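Local atomic coordinates of carboxylase (PDB entry 5H80), a protein that probably acts as the biotin carboxylase part of a single-chain bacterial carboxylase, using ATP to carboxylate biotin held on a carrier protein. Residues V240-H251 and L283-Q292; G388-P397 and A444-V453. One frame throughout, in Å; residues are numbered along the deposited sequence.

Contact 1 of 2, residues V240-H251 and L283-Q292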
loop_
_atom_site.group_PDB
_atom_site.type_symbol
_atom_site.label_atom_id
_atom_site.label_comp_id
_atom_site.label_asym_id
_atom_site.label_seq_id
_atom_site.Cartn_x
_atom_site.Cartn_y
_atom_site.Cartn_z
ATOM N N VAL A 240 5.266 -22.159 3.447
ATOM C CA VAL A 240 4.161 -21.788 4.349
ATOM C C VAL A 240 4.634 -20.889 5.437
ATOM O O VAL A 240 5.574 -21.186 6.118
ATOM C CB VAL A 240 3.449 -23.043 4.974
ATOM C CG1 VAL A 240 2.493 -22.592 5.987
ATOM C CG2 VAL A 240 2.837 -23.953 3.934
ATOM N N GLN A 241 3.970 -19.715 5.637
ATOM C CA GLN A 241 4.265 -18.831 6.739
ATOM C C GLN A 241 3.582 -19.271 8.017
ATOM O O GLN A 241 2.301 -19.360 8.029
ATOM C CB GLN A 241 3.729 -17.415 6.365
ATOM C CG GLN A 241 3.999 -16.417 7.423
ATOM C CD GLN A 241 5.530 -16.039 7.540
ATOM O OE1 GLN A 241 6.097 -15.495 6.650
ATOM N NE2 GLN A 241 6.186 -16.552 8.662
ATOM N N VAL A 242 4.413 -19.566 9.017
ATOM C CA VAL A 242 4.022 -19.813 10.373
ATOM C C VAL A 242 4.316 -18.744 11.393
ATOM O O VAL A 242 5.235 -17.948 11.326
ATOM C CB VAL A 242 4.549 -21.198 10.837
ATOM C CG1 VAL A 242 4.276 -21.492 12.295
ATOM C CG2 VAL A 242 3.941 -22.294 9.952
ATOM N N ALA A 243 3.464 -18.745 12.382
ATOM C CA ALA A 243 3.643 -17.990 13.584
ATOM C C ALA A 243 3.248 -18.816 14.765
ATOM O O ALA A 243 2.203 -19.527 14.764
ATOM C CB ALA A 243 2.761 -16.655 13.578
ATOM N N GLY A 244 3.876 -18.519 15.874
ATOM C CA GLY A 244 3.582 -19.127 17.191
ATOM C C GLY A 244 3.866 -18.315 18.403
ATOM O O GLY A 244 4.667 -17.364 18.395
ATOM N N ASP A 245 3.243 -18.682 19.503
ATOM C CA ASP A 245 3.474 -17.942 20.763
ATOM C C ASP A 245 4.101 -18.837 21.829
ATOM O O ASP A 245 4.075 -18.553 23.043
ATOM C CB ASP A 245 2.211 -17.276 21.174
ATOM C CG ASP A 245 1.129 -18.259 21.514
ATOM O OD1 ASP A 245 1.361 -19.561 21.591
ATOM O OD2 ASP A 245 -0.006 -17.781 21.587
ATOM N N GLY A 246 4.587 -19.989 21.369
ATOM C CA GLY A 246 5.053 -21.021 22.328
ATOM C C GLY A 246 4.040 -21.975 22.933
ATOM O O GLY A 246 4.426 -22.956 23.491
ATOM N N GLN A 247 2.729 -21.702 22.826
ATOM C CA GLN A 247 1.660 -22.592 23.263
ATOM C C GLN A 247 0.873 -23.097 22.128
ATOM O O GLN A 247 0.404 -24.219 22.182
ATOM C CB GLN A 247 0.736 -21.885 24.244
ATOM C CG GLN A 247 1.423 -21.198 25.425
ATOM C CD GLN A 247 0.429 -20.528 26.357
ATOM O OE1 GLN A 247 -0.036 -21.157 27.290
ATOM N NE2 GLN A 247 0.072 -19.253 26.081
ATOM N N SER A 248 0.680 -22.243 21.110
ATOM C CA SER A 248 -0.097 -22.446 19.918
ATOM C C SER A 248 0.649 -22.007 18.694
ATOM O O SER A 248 1.576 -21.234 18.786
ATOM C CB SER A 248 -1.311 -21.515 19.956
ATOM O OG SER A 248 -2.278 -22.006 20.832
ATOM N N VAL A 249 0.168 -22.502 17.551
ATOM C CA VAL A 249 0.722 -22.192 16.305
ATOM C C VAL A 249 -0.477 -21.843 15.357
ATOM O O VAL A 249 -1.641 -22.339 15.451
ATOM C CB VAL A 249 1.644 -23.366 15.763
ATOM C CG1 VAL A 249 2.882 -23.505 16.631
ATOM C CG2 VAL A 249 0.832 -24.650 15.572
ATOM N N THR A 250 -0.130 -20.999 14.386
ATOM C CA THR A 250 -0.995 -20.637 13.303
ATOM C C THR A 250 -0.212 -20.371 12.028
ATOM O O THR A 250 1.031 -20.598 11.964
ATOM C CB THR A 250 -1.876 -19.450 13.721
ATOM O OG1 THR A 250 -2.993 -19.316 12.855
ATOM C CG2 THR A 250 -1.048 -18.158 13.698
ATOM N N HIS A 251 -0.902 -19.926 10.980
ATOM C CA HIS A 251 -0.384 -19.788 9.668
ATOM C C HIS A 251 -0.993 -18.552 8.975
ATOM O O HIS A 251 -2.078 -18.088 9.323
ATOM C CB HIS A 251 -0.519 -21.011 8.828
ATOM C CG HIS A 251 -1.939 -21.282 8.364
ATOM N ND1 HIS A 251 -2.511 -20.704 7.265
ATOM C CD2 HIS A 251 -2.928 -21.999 8.953
ATOM C CE1 HIS A 251 -3.771 -21.148 7.127
ATOM N NE2 HIS A 251 -4.049 -21.844 8.183
ATOM N N LEU A 283 -0.064 -28.958 2.587
ATOM C CA LEU A 283 1.137 -28.182 2.872
ATOM C C LEU A 283 1.078 -27.468 4.183
ATOM O O LEU A 283 1.946 -27.562 5.017
ATOM C CB LEU A 283 1.375 -27.176 1.783
ATOM C CG LEU A 283 2.191 -27.300 0.536
ATOM C CD1 LEU A 283 3.288 -28.388 0.404
ATOM C CD2 LEU A 283 1.477 -26.936 -0.692
ATOM N N ILE A 284 -0.031 -26.780 4.470
ATOM C CA ILE A 284 -0.164 -26.074 5.724
ATOM C C ILE A 284 -0.209 -26.979 6.940
ATOM O O ILE A 284 0.459 -26.708 7.932
ATOM C CB ILE A 284 -1.348 -25.130 5.670
ATOM C CG1 ILE A 284 -1.066 -24.182 4.457
ATOM C CG2 ILE A 284 -1.542 -24.504 7.020
ATOM C CD1 ILE A 284 -2.317 -23.247 4.269
ATOM N N GLY A 285 -0.844 -28.140 6.782
ATOM C CA GLY A 285 -0.934 -29.145 7.845
ATOM C C GLY A 285 0.479 -29.634 8.216
ATOM O O GLY A 285 0.745 -29.730 9.426
ATOM N N ALA A 286 1.263 -29.999 7.215
ATOM C CA ALA A 286 2.690 -30.367 7.426
ATOM C C ALA A 286 3.476 -29.310 8.174
ATOM O O ALA A 286 4.131 -29.574 9.202
ATOM C CB ALA A 286 3.429 -30.694 6.106
ATOM N N ALA A 287 3.357 -28.012 7.721
ATOM C CA ALA A 287 4.019 -26.954 8.375
ATOM C C ALA A 287 3.567 -26.746 9.846
ATOM O O ALA A 287 4.361 -26.524 10.746
ATOM C CB ALA A 287 3.817 -25.705 7.478
ATOM N N LEU A 288 2.265 -26.785 10.108
ATOM C CA LEU A 288 1.726 -26.728 11.427
ATOM C C LEU A 288 2.171 -27.847 12.408
ATOM O O LEU A 288 2.486 -27.518 13.528
ATOM C CB LEU A 288 0.220 -26.619 11.387
ATOM C CG LEU A 288 -0.446 -25.304 10.820
ATOM C CD1 LEU A 288 -1.932 -25.498 10.737
ATOM C CD2 LEU A 288 -0.028 -24.027 11.631
ATOM N N GLN A 289 2.329 -29.077 11.916
ATOM C CA GLN A 289 2.887 -30.267 12.662
ATOM C C GLN A 289 4.347 -30.042 13.058
ATOM O O GLN A 289 4.618 -30.125 14.211
ATOM C CB GLN A 289 2.870 -31.528 11.798
ATOM C CG GLN A 289 1.495 -32.115 11.544
ATOM C CD GLN A 289 1.598 -33.400 10.770
ATOM O OE1 GLN A 289 1.580 -33.439 9.487
ATOM N NE2 GLN A 289 1.903 -34.468 11.525
ATOM N N LEU A 290 5.189 -29.578 12.144
ATOM C CA LEU A 290 6.565 -29.234 12.415
ATOM C C LEU A 290 6.658 -28.171 13.500
ATOM O O LEU A 290 7.416 -28.259 14.457
ATOM C CB LEU A 290 7.220 -28.750 11.144
ATOM C CG LEU A 290 7.374 -29.865 10.154
ATOM C CD1 LEU A 290 7.738 -29.306 8.802
ATOM C CD2 LEU A 290 8.397 -30.890 10.618
ATOM N N ALA A 291 5.852 -27.113 13.354
ATOM C CA ALA A 291 5.965 -25.969 14.268
ATOM C C ALA A 291 5.467 -26.330 15.689
ATOM O O ALA A 291 6.038 -25.978 16.734
ATOM C CB ALA A 291 5.013 -24.884 13.741
ATOM N N GLN A 292 4.341 -27.012 15.708
ATOM C CA GLN A 292 3.659 -27.460 16.950
ATOM C C GLN A 292 4.619 -28.412 17.728
ATOM O O GLN A 292 4.780 -28.214 18.920
ATOM C CB GLN A 292 2.312 -28.108 16.746
ATOM C CG GLN A 292 1.678 -28.697 17.997
ATOM C CD GLN A 292 0.999 -27.641 18.851
ATOM O OE1 GLN A 292 0.912 -26.469 18.483
ATOM N NE2 GLN A 292 0.479 -28.060 19.995
HETATM O O HOH W 1 2.844 -25.413 20.278
HETATM O O HOH W 2 -1.384 -26.121 21.058
HETATM O O HOH W 3 -1.800 -24.719 17.982
#
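The amide oxygen of Q292, OE1, rests 3.4 Å from V249 CG2 and accepts a hydrogen bond from one water and a weak one from another. The first also accepts from V249 N; the weakly bonded water also reaches, again weakly, Q247 O. A third water accepts from Q292 NE2 and donates to Q247 O, so both polar atoms of the amide are linked through water to the turn and the start of the second strand. With CG anti to the backbone N (chi1 174°) and a bend at chi2, OE1 comes beside the V249 methyls. Away from the turn the contact is apolar: helix 277-293 lies against the hairpin of strands 236-245 and 249-256, part of an antiparallel sheet consistent with the ATP-grasp fold of biotin carboxylases. Small residues let the helix come close. A287 CB meets V240 CB at 3.7 Å, while A291 CB sits against both V242 CG1 and V249 CG1, bridging the two strands. I284 divides its branches, CG1 meeting V240 CG2 at 3.9 Å. Its CG2 stands over one face of the H251 imidazole, 3.6 Å from the ring centroid, in a CH-pi contact. One helical turn on, L288 CD2 lies 3.6 Å from T250 O. The H251 ring is fixed by bonds from NE2 to P358 O and between ND1 and W253 N. An alanine here would probably leave a gap under I284 CG2 and deprive P358 O of its imidazole partner. Helix and hairpin thus join by close apolar fit in the buried part, with the polar links at the turn made through water.

Contact 2 of 2, residues G388-P397 and A444-V453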
loop_
_atom_site.group_PDB
_atom_site.type_symbol
_atom_site.label_atom_id
_atom_site.label_comp_id
_atom_site.label_asym_id
_atom_site.label_seq_id
_atom_site.Cartn_x
_atom_site.Cartn_y
_atom_site.Cartn_z
ATOM N N GLY A 388 29.219 -1.346 -10.736
ATOM C CA GLY A 388 29.343 -0.306 -9.731
ATOM C C GLY A 388 28.666 0.983 -10.163
ATOM O O GLY A 388 27.900 1.013 -11.150
ATOM N N GLY A 389 28.937 2.042 -9.399
ATOM C CA GLY A 389 28.391 3.326 -9.683
ATOM C C GLY A 389 27.704 3.868 -8.494
ATOM O O GLY A 389 27.464 3.154 -7.514
ATOM N N GLN A 390 27.408 5.148 -8.578
ATOM C CA GLN A 390 26.677 5.865 -7.532
ATOM C C GLN A 390 25.300 6.081 -8.113
ATOM O O GLN A 390 25.170 6.375 -9.295
ATOM C CB GLN A 390 27.360 7.195 -7.259
ATOM C CG GLN A 390 26.539 8.229 -6.496
ATOM C CD GLN A 390 27.419 9.398 -6.228
ATOM O OE1 GLN A 390 28.077 9.870 -7.162
ATOM N NE2 GLN A 390 27.522 9.814 -4.980
ATOM N N VAL A 391 24.281 5.887 -7.278
ATOM C CA VAL A 391 22.930 6.071 -7.675
ATOM C C VAL A 391 22.554 7.516 -7.893
ATOM O O VAL A 391 22.605 8.340 -6.975
ATOM C CB VAL A 391 22.001 5.378 -6.659
ATOM C CG1 VAL A 391 20.573 5.830 -6.863
ATOM C CG2 VAL A 391 22.216 3.866 -6.814
ATOM N N GLN A 392 22.202 7.841 -9.149
ATOM C CA GLN A 392 21.948 9.233 -9.534
ATOM C C GLN A 392 20.532 9.698 -9.593
ATOM O O GLN A 392 20.246 10.873 -9.301
ATOM C CB GLN A 392 22.664 9.559 -10.893
ATOM C CG GLN A 392 24.152 9.786 -10.661
ATOM C CD GLN A 392 25.058 9.417 -11.809
ATOM O OE1 GLN A 392 24.621 9.110 -12.922
ATOM N NE2 GLN A 392 26.352 9.434 -11.532
ATOM N N THR A 393 19.661 8.785 -9.979
ATOM C CA THR A 393 18.255 8.991 -10.040
ATOM C C THR A 393 17.686 7.677 -9.480
ATOM O O THR A 393 18.172 6.563 -9.792
ATOM C CB THR A 393 17.766 9.220 -11.484
ATOM O OG1 THR A 393 18.510 10.304 -12.044
ATOM C CG2 THR A 393 16.304 9.561 -11.525
ATOM N N PHE A 394 16.740 7.866 -8.605
ATOM C CA PHE A 394 16.088 6.733 -7.934
ATOM C C PHE A 394 14.701 7.154 -7.486
ATOM O O PHE A 394 14.563 7.862 -6.527
ATOM C CB PHE A 394 16.955 6.283 -6.730
ATOM C CG PHE A 394 16.586 4.924 -6.207
ATOM C CD1 PHE A 394 17.043 3.752 -6.828
ATOM C CD2 PHE A 394 15.740 4.804 -5.099
ATOM C CE1 PHE A 394 16.720 2.501 -6.323
ATOM C CE2 PHE A 394 15.374 3.532 -4.602
ATOM C CZ PHE A 394 15.897 2.390 -5.213
ATOM N N THR A 395 13.657 6.718 -8.206
ATOM C CA THR A 395 12.285 7.192 -7.995
ATOM C C THR A 395 11.438 5.924 -8.189
ATOM O O THR A 395 11.097 5.557 -9.300
ATOM C CB THR A 395 11.875 8.285 -8.961
ATOM O OG1 THR A 395 12.881 9.320 -8.905
ATOM C CG2 THR A 395 10.547 8.850 -8.575
ATOM N N PRO A 396 11.238 5.222 -7.079
ATOM C CA PRO A 396 10.467 3.946 -7.157
ATOM C C PRO A 396 9.007 4.226 -7.514
ATOM O O PRO A 396 8.537 5.330 -7.334
ATOM C CB PRO A 396 10.601 3.366 -5.729
ATOM C CG PRO A 396 11.824 4.006 -5.191
ATOM C CD PRO A 396 11.798 5.425 -5.726
ATOM N N PRO A 397 8.305 3.211 -8.058
ATOM C CA PRO A 397 6.897 3.281 -8.337
ATOM C C PRO A 397 6.076 3.517 -7.114
ATOM O O PRO A 397 6.490 3.171 -6.041
ATOM C CB PRO A 397 6.544 1.909 -8.955
ATOM C CG PRO A 397 7.630 1.036 -8.517
ATOM C CD PRO A 397 8.831 1.845 -8.188
ATOM N N ALA A 444 4.201 -1.100 -12.938
ATOM C CA ALA A 444 4.881 -0.531 -11.831
ATOM C C ALA A 444 6.396 -0.566 -11.993
ATOM O O ALA A 444 7.063 0.459 -11.821
ATOM C CB ALA A 444 4.448 -1.254 -10.546
ATOM N N LEU A 445 6.971 -1.670 -12.441
ATOM C CA LEU A 445 8.317 -1.677 -12.750
ATOM C C LEU A 445 8.781 -0.703 -13.820
ATOM O O LEU A 445 9.864 -0.111 -13.702
ATOM C CB LEU A 445 8.767 -3.077 -13.061
ATOM C CG LEU A 445 8.761 -3.983 -11.868
ATOM C CD1 LEU A 445 9.381 -5.269 -12.426
ATOM C CD2 LEU A 445 9.515 -3.367 -10.679
ATOM N N SER A 446 7.915 -0.424 -14.787
ATOM C CA SER A 446 8.260 0.462 -15.903
ATOM C C SER A 446 8.301 1.851 -15.409
ATOM O O SER A 446 8.983 2.720 -16.081
ATOM C CB SER A 446 7.203 0.342 -17.012
ATOM O OG SER A 446 5.972 1.044 -16.658
ATOM N N GLU A 447 7.749 2.149 -14.220
ATOM C CA GLU A 447 7.834 3.473 -13.617
ATOM C C GLU A 447 9.006 3.629 -12.665
ATOM O O GLU A 447 9.170 4.661 -12.043
ATOM C CB GLU A 447 6.509 3.801 -12.871
ATOM C CG GLU A 447 5.392 4.153 -13.812
ATOM C CD GLU A 447 3.965 4.298 -13.275
ATOM O OE1 GLU A 447 3.751 4.370 -12.033
ATOM O OE2 GLU A 447 3.019 4.256 -14.166
ATOM N N PHE A 448 9.804 2.582 -12.515
ATOM C CA PHE A 448 10.990 2.659 -11.682
ATOM C C PHE A 448 12.201 3.271 -12.398
ATOM O O PHE A 448 12.862 2.602 -13.173
ATOM C CB PHE A 448 11.336 1.269 -11.163
ATOM C CG PHE A 448 11.991 1.230 -9.790
ATOM C CD1 PHE A 448 11.786 0.087 -9.033
ATOM C CD2 PHE A 448 12.830 2.246 -9.255
ATOM C CE1 PHE A 448 12.346 -0.075 -7.766
ATOM C CE2 PHE A 448 13.440 2.100 -7.967
ATOM C CZ PHE A 448 13.169 0.930 -7.205
ATOM N N GLN A 449 12.483 4.501 -12.021
ATOM C CA GLN A 449 13.564 5.332 -12.677
ATOM C C GLN A 449 14.774 5.129 -11.816
ATOM O O GLN A 449 14.727 5.472 -10.643
ATOM C CB GLN A 449 13.226 6.815 -12.614
ATOM C CG GLN A 449 11.960 7.273 -13.264
ATOM C CD GLN A 449 11.888 8.780 -13.315
ATOM O OE1 GLN A 449 12.601 9.421 -14.091
ATOM N NE2 GLN A 449 11.033 9.361 -12.487
ATOM N N ILE A 450 15.756 4.417 -12.351
ATOM C CA ILE A 450 17.036 4.303 -11.763
ATOM C C ILE A 450 18.082 4.777 -12.806
ATOM O O ILE A 450 18.039 4.335 -13.943
ATOM C CB ILE A 450 17.323 2.846 -11.330
ATOM C CG1 ILE A 450 16.157 2.359 -10.457
ATOM C CG2 ILE A 450 18.626 2.763 -10.545
ATOM C CD1 ILE A 450 16.292 0.936 -9.976
ATOM N N ALA A 451 18.972 5.666 -12.378
ATOM C CA ALA A 451 20.168 6.057 -13.172
ATOM C C ALA A 451 21.448 6.016 -12.314
ATOM O O ALA A 451 21.396 6.326 -11.109
ATOM C CB ALA A 451 19.942 7.437 -13.766
ATOM N N GLY A 452 22.557 5.610 -12.958
ATOM C CA GLY A 452 23.923 5.583 -12.369
ATOM C C GLY A 452 24.446 4.180 -12.095
ATOM O O GLY A 452 25.637 4.031 -12.005
ATOM N N VAL A 453 23.562 3.157 -11.908
ATOM C CA VAL A 453 23.976 1.740 -11.751
ATOM C C VAL A 453 23.155 0.845 -12.675
ATOM O O VAL A 453 22.060 1.245 -13.071
ATOM C CB VAL A 453 23.761 1.264 -10.278
ATOM C CG1 VAL A 453 24.592 2.087 -9.365
ATOM C CG2 VAL A 453 22.282 1.371 -9.848
HETATM O O HOH W 4 11.270 11.245 -10.732
HETATM O O HOH W 5 7.722 6.394 -10.077
#
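T393-T395 and Q449-A451 pair as a short two-stranded antiparallel sheet, opened at one end by a classic beta bulge in which Q392 N and T393 N both donate to A451 O from the same face of its carbonyl plane. Further along, T395 N gives a 2.9 Å bond to Q449 O. Beyond the bulge, G452 CA comes within 3.4 Å of Q390 O; G452 has a positive phi, and a side chain on it would collide with Q390 O, as one on G389 would with G452 O. On one side of the sheet, CG of F394 stands anti to the backbone N (chi1 -164°), and the ring takes the edge of F448 on its face, with planes at 68° and centroids 5.2 Å apart. F448 is itself sandwiched: P396 CA and P397 CD lie over one face, I450 CD1 over the other. T393, T395, Q449 and A451 occupy the other side of the sheet, where T393 CB and A451 CB are 3.6 Å apart. The dimer interface reaches this region: Q449 NE2 bonds to T409 of the second subunit, T395 packs on F394 of that subunit, and E447 OE1 forms a salt bridge with its R49. Where the chain leaves the pairing, a water donates to both P396 O and E447 O, and P397 CB lies 3.3 Å from A444 O.

How the contacts relate
Contacts 1 and 2 stand on opposite sides of the chain's centre, their own centres about 39 Å apart, and share no helix or strand. Contact 1 is mostly buried and belongs to the ATP-binding family region; contact 2, in the biotin carboxylase C-terminal region, is only partly buried. The first sets a helix on the face of a sheet, through aliphatic side chains and an imidazole, with waters as the polar links. The second pairs strand with strand, so direct backbone hydrogen bonds carry it, reinforced by aromatic and proline packing. Contact 2 also meets the second subunit, whereas contact 1 lies entirely within one chain.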